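Local coordinates for VP24 (PDB 5HLJ), which is a major envelope protein of white spot syndrome virus, probably anchored in the viral membrane and contributing to the outer coat of the virion, at residues Asp78-Val83 with Glu90-Ala95; Ala86-Leu91 with Asp152-Asp157. One frame throughout, in Å; residues are numbered along the deposited sequence.

Contact 1: Asp78-Val83 with Glu90-Ala95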
# COMPACT_ATOMS: atom_id res chain seq x y z
N ASP A 78 10.90 20.53 15.53
CA ASP A 78 10.27 19.20 15.52
C ASP A 78 10.33 18.60 14.11
O ASP A 78 9.31 18.45 13.44
CB ASP A 78 8.83 19.29 16.02
CG ASP A 78 8.73 19.69 17.50
OD1 ASP A 78 9.67 19.44 18.28
OD2 ASP A 78 7.68 20.26 17.88
N HIS A 79 11.55 18.29 13.65
CA HIS A 79 11.80 17.81 12.29
C HIS A 79 13.01 16.89 12.25
O HIS A 79 14.10 17.29 12.67
CB HIS A 79 12.07 18.96 11.32
CG HIS A 79 10.86 19.70 10.87
ND1 HIS A 79 10.04 19.23 9.86
CD2 HIS A 79 10.34 20.89 11.25
CE1 HIS A 79 9.06 20.10 9.65
NE2 HIS A 79 9.22 21.11 10.49
N THR A 80 12.86 15.69 11.71
CA THR A 80 14.03 14.87 11.42
C THR A 80 14.49 15.11 9.99
O THR A 80 15.50 14.55 9.55
CB THR A 80 13.75 13.38 11.60
OG1 THR A 80 12.69 13.01 10.70
CG2 THR A 80 13.36 13.07 13.04
N LEU A 81 13.74 15.93 9.28
CA LEU A 81 13.91 16.13 7.84
C LEU A 81 14.17 17.59 7.49
O LEU A 81 13.55 18.49 8.05
CB LEU A 81 12.65 15.66 7.12
CG LEU A 81 12.51 14.31 6.40
CD1 LEU A 81 13.41 13.21 6.96
CD2 LEU A 81 11.03 13.90 6.37
N ASN A 82 15.07 17.84 6.53
CA ASN A 82 15.25 19.19 6.02
C ASN A 82 14.11 19.58 5.12
O ASN A 82 14.16 19.35 3.92
CB ASN A 82 16.55 19.34 5.21
CG ASN A 82 17.79 19.05 6.02
OD1 ASN A 82 17.77 19.04 7.26
ND2 ASN A 82 18.89 18.82 5.31
N VAL A 83 13.07 20.18 5.67
CA VAL A 83 12.05 20.73 4.82
C VAL A 83 12.42 22.15 4.41
O VAL A 83 13.05 22.90 5.17
CB VAL A 83 10.69 20.73 5.52
CG1 VAL A 83 10.15 19.29 5.63
CG2 VAL A 83 10.81 21.39 6.88
N GLU A 90 7.11 20.50 1.10
CA GLU A 90 7.79 19.44 1.82
C GLU A 90 7.29 19.38 3.25
O GLU A 90 7.50 20.32 4.02
CB GLU A 90 9.30 19.65 1.77
CG GLU A 90 9.81 19.83 0.35
CD GLU A 90 11.34 19.95 0.26
OE1 GLU A 90 12.00 20.32 1.26
OE2 GLU A 90 11.87 19.64 -0.84
N LEU A 91 6.61 18.29 3.60
CA LEU A 91 5.91 18.19 4.88
C LEU A 91 6.37 16.99 5.68
O LEU A 91 6.76 15.97 5.13
CB LEU A 91 4.40 18.11 4.67
CG LEU A 91 3.58 19.40 4.72
CD1 LEU A 91 4.11 20.42 3.72
CD2 LEU A 91 2.10 19.11 4.45
N GLU A 92 6.30 17.11 7.00
CA GLU A 92 6.71 16.02 7.85
C GLU A 92 5.67 15.78 8.94
O GLU A 92 5.11 16.71 9.51
CB GLU A 92 8.09 16.30 8.45
CG GLU A 92 8.66 15.18 9.33
CD GLU A 92 10.04 15.51 9.89
OE1 GLU A 92 10.62 16.57 9.54
OE2 GLU A 92 10.55 14.71 10.71
N LEU A 93 5.36 14.51 9.19
CA LEU A 93 4.65 14.15 10.40
C LEU A 93 5.70 13.85 11.47
O LEU A 93 6.52 12.95 11.29
CB LEU A 93 3.73 12.93 10.18
CG LEU A 93 3.15 12.41 11.50
CD1 LEU A 93 2.06 13.36 12.04
CD2 LEU A 93 2.66 10.98 11.40
N TYR A 94 5.70 14.61 12.56
CA TYR A 94 6.59 14.33 13.67
C TYR A 94 5.71 13.96 14.85
O TYR A 94 5.14 14.84 15.52
CB TYR A 94 7.50 15.53 13.98
CG TYR A 94 8.59 15.21 14.99
CD1 TYR A 94 9.91 14.98 14.59
CD2 TYR A 94 8.30 15.13 16.35
CE1 TYR A 94 10.90 14.69 15.53
CE2 TYR A 94 9.27 14.83 17.28
CZ TYR A 94 10.57 14.61 16.88
OH TYR A 94 11.52 14.30 17.84
N ALA A 95 5.59 12.66 15.11
CA ALA A 95 4.63 12.19 16.10
C ALA A 95 5.30 11.52 17.29
O ALA A 95 6.35 10.91 17.16
CB ALA A 95 3.64 11.23 15.45

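Contact 2: Ala86-Leu91 with Asp152-Asp157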
# COMPACT_ATOMS: atom_id res chain seq x y z
N ALA A 86 10.72 27.77 3.21
CA ALA A 86 10.34 28.87 2.32
C ALA A 86 9.05 28.60 1.55
O ALA A 86 8.44 29.52 1.01
CB ALA A 86 11.47 29.18 1.35
N GLU A 87 8.67 27.33 1.46
CA GLU A 87 7.45 26.92 0.77
C GLU A 87 6.69 25.93 1.63
O GLU A 87 7.12 25.63 2.75
CB GLU A 87 7.76 26.30 -0.58
CG GLU A 87 8.35 27.25 -1.59
CD GLU A 87 9.07 26.51 -2.71
OE1 GLU A 87 8.40 25.81 -3.50
OE2 GLU A 87 10.31 26.63 -2.81
N SER A 88 5.58 25.40 1.12
CA SER A 88 4.86 24.39 1.88
C SER A 88 4.60 23.13 1.05
O SER A 88 3.48 22.61 1.05
CB SER A 88 3.54 24.97 2.42
OG SER A 88 2.76 25.49 1.37
N LYS A 89 5.63 22.66 0.35
CA LYS A 89 5.57 21.46 -0.49
C LYS A 89 6.14 20.25 0.23
O LYS A 89 5.72 19.11 -0.01
CB LYS A 89 6.33 21.66 -1.80
CG LYS A 89 5.75 22.74 -2.63
CD LYS A 89 6.50 22.97 -3.92
CE LYS A 89 5.96 24.24 -4.58
NZ LYS A 89 6.31 24.35 -6.01
N GLU A 90 7.11 20.50 1.10
CA GLU A 90 7.79 19.44 1.82
C GLU A 90 7.29 19.38 3.25
O GLU A 90 7.50 20.32 4.02
CB GLU A 90 9.30 19.65 1.77
CG GLU A 90 9.81 19.83 0.35
CD GLU A 90 11.34 19.95 0.26
OE1 GLU A 90 12.00 20.32 1.26
OE2 GLU A 90 11.87 19.64 -0.84
N LEU A 91 6.61 18.29 3.60
CA LEU A 91 5.91 18.19 4.88
C LEU A 91 6.37 16.99 5.68
O LEU A 91 6.76 15.97 5.13
CB LEU A 91 4.40 18.11 4.67
CG LEU A 91 3.58 19.40 4.72
CD1 LEU A 91 4.11 20.42 3.72
CD2 LEU A 91 2.10 19.11 4.45
N ASP A 152 4.00 18.31 -5.31
CA ASP A 152 4.27 19.15 -6.49
C ASP A 152 3.94 20.61 -6.19
O ASP A 152 4.72 21.52 -6.51
CB ASP A 152 3.45 18.68 -7.70
CG ASP A 152 4.08 17.50 -8.41
OD1 ASP A 152 5.13 16.99 -7.95
OD2 ASP A 152 3.53 17.06 -9.44
N GLU A 153 2.78 20.82 -5.56
CA GLU A 153 2.22 22.14 -5.29
C GLU A 153 2.17 22.41 -3.78
O GLU A 153 2.00 21.49 -2.98
CB GLU A 153 0.81 22.25 -5.86
CG GLU A 153 0.68 22.21 -7.41
CD GLU A 153 1.72 23.07 -8.15
OE1 GLU A 153 2.05 24.18 -7.66
OE2 GLU A 153 2.19 22.64 -9.22
N ASP A 154 2.28 23.69 -3.40
CA ASP A 154 2.17 24.12 -2.00
C ASP A 154 0.90 23.63 -1.34
O ASP A 154 -0.19 23.67 -1.93
CB ASP A 154 2.18 25.66 -1.88
CG ASP A 154 3.56 26.28 -2.08
OD1 ASP A 154 4.60 25.69 -1.68
OD2 ASP A 154 3.60 27.40 -2.63
N ILE A 155 1.03 23.20 -0.10
CA ILE A 155 -0.14 22.90 0.71
C ILE A 155 -0.70 24.19 1.34
O ILE A 155 0.02 24.94 1.99
CB ILE A 155 0.19 21.87 1.79
CG1 ILE A 155 0.62 20.55 1.14
CG2 ILE A 155 -1.01 21.65 2.71
CD1 ILE A 155 -0.44 19.95 0.24
N ASP A 156 -1.99 24.44 1.12
CA ASP A 156 -2.69 25.56 1.75
C ASP A 156 -4.07 25.10 2.23
O ASP A 156 -4.29 23.91 2.45
CB ASP A 156 -2.84 26.72 0.77
CG ASP A 156 -3.60 26.34 -0.48
OD1 ASP A 156 -4.79 25.93 -0.37
OD2 ASP A 156 -3.02 26.45 -1.59
N ASP A 157 -5.01 26.03 2.36
CA ASP A 157 -6.31 25.70 2.93
C ASP A 157 -7.25 24.99 1.98
O ASP A 157 -8.29 24.47 2.39
CB ASP A 157 -7.01 26.97 3.44
CG ASP A 157 -6.38 27.50 4.70
OD1 ASP A 157 -6.38 26.76 5.71
OD2 ASP A 157 -5.90 28.66 4.68
O HOH W 1 5.21 24.36 -8.69

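Contact 1: Asp78-Val83 with Glu90-Ala95
The carboxylate of Glu92 on strand 90-99 is gripped by three successive residues, His79, Thr80 and Leu81, of the loop that leads from strand 68-72 back into this strand of the mixed beta-sheet. OE2 takes two bonds. The backbone N of Thr80 lies 2.7 Å from Glu92 OE2 on the syn lone pair, with an N-H...O angle of 164°, while Thr80 OG1, also 2.7 Å from Glu92 OE2, comes from above the carboxylate plane. OE1 receives the His79 ring: ND1 sits 2.7 Å from Glu92 OE1, which lies near the ring plane, but with ring and carboxylate planes 58° apart ND1 meets it from above the carboxylate. A weak bond of 3.2 Å from Leu81 N to Glu92 OE1 completes the set. Glu92 reaches the loop as a fully extended chain, CG anti to the backbone N (chi1 -178°), and Leu81 CD2 packs beside its CG. Along the strand, Tyr94 carries Asp78 CB over one face of its ring and meets Thr80 CG2 at the edge; at the other end Val83 CG1 rests 3.3 Å from Glu90 O.

Further out, His79 NE2 donates to Gly31 O; with ND1 on Glu92, both ring nitrogens are bonded, consistent with a protonated ring. The His33 ring stacks on the imidazole. At Asn82, the centre of an inverse gamma turn, OD1 bonds Arg121 NE of the second subunit.

Contact 2: Ala86-Leu91 with Asp152-Asp157
Ser88 O accepts the shortest polar bond of this contact, 2.8 Å from Ile155 N and nearly straight at 171°, with the donor above the carbonyl plane. The Ser88 hydroxyl returns the link: its OG donates to Ile155 O at 2.9 Å, tilted from the plane of that carbonyl. With chi1 at 56°, OG stands between the serine's own backbone N and carbonyl carbon, turned to the Ile155 backbone. A third bond runs from Ser88 N to Asp154 OD1 at 3.0 Å, reaching the oxygen from above the carboxylate plane. Ser88, a buried residue, thus engages the other segment through its amide, carbonyl and hydroxyl.

These bonds join two loops at one end of two neighbouring strands of the beta-sheet, the approach to strand 90-99 and the exit from its antiparallel neighbour 141-151. Pairing of the two strands reaches Lys89 and Phe151, and the Ser88 bonds continue the association beyond it. The extended Lys89 chain runs past Asp154, with CG 3.3 Å from Asp154 OD1, toward Asp152, where NZ makes a weak bond of 3.3 Å to Asp152 O. NZ also forms a salt bridge with Glu87 OE1 and donates to a water that bonds weakly to Glu153 OE1. This amino group probably offsets part of the negative charge where Glu87 and Asp154 approach each other. Asp152 OD1 has its salt bridge with Lys127 of the second subunit. Leu91 CD2 lies 3.9 Å from Ile155 CG1, the apolar pair of the contact.

In the fold
Contacts 1 and 2 have centres about 13 Å apart and share Glu90 and Leu91 at the start of strand 90-99. Along the chain, 78-83 comes first, then 86-91 running into 90-95, and 152-157 follows much later, after strand 141-151. Contact 1 ties the strand to the loop just before it, whereas contact 2 joins residues 61 positions apart at their closest ends. The beginning of strand 90-99 is therefore held both by a local loop and by a distant one. Both regions also meet the second subunit, contact 1 through Asn82 and contact 2 through Asp152, placing them beside an interface of the three-chain assembly.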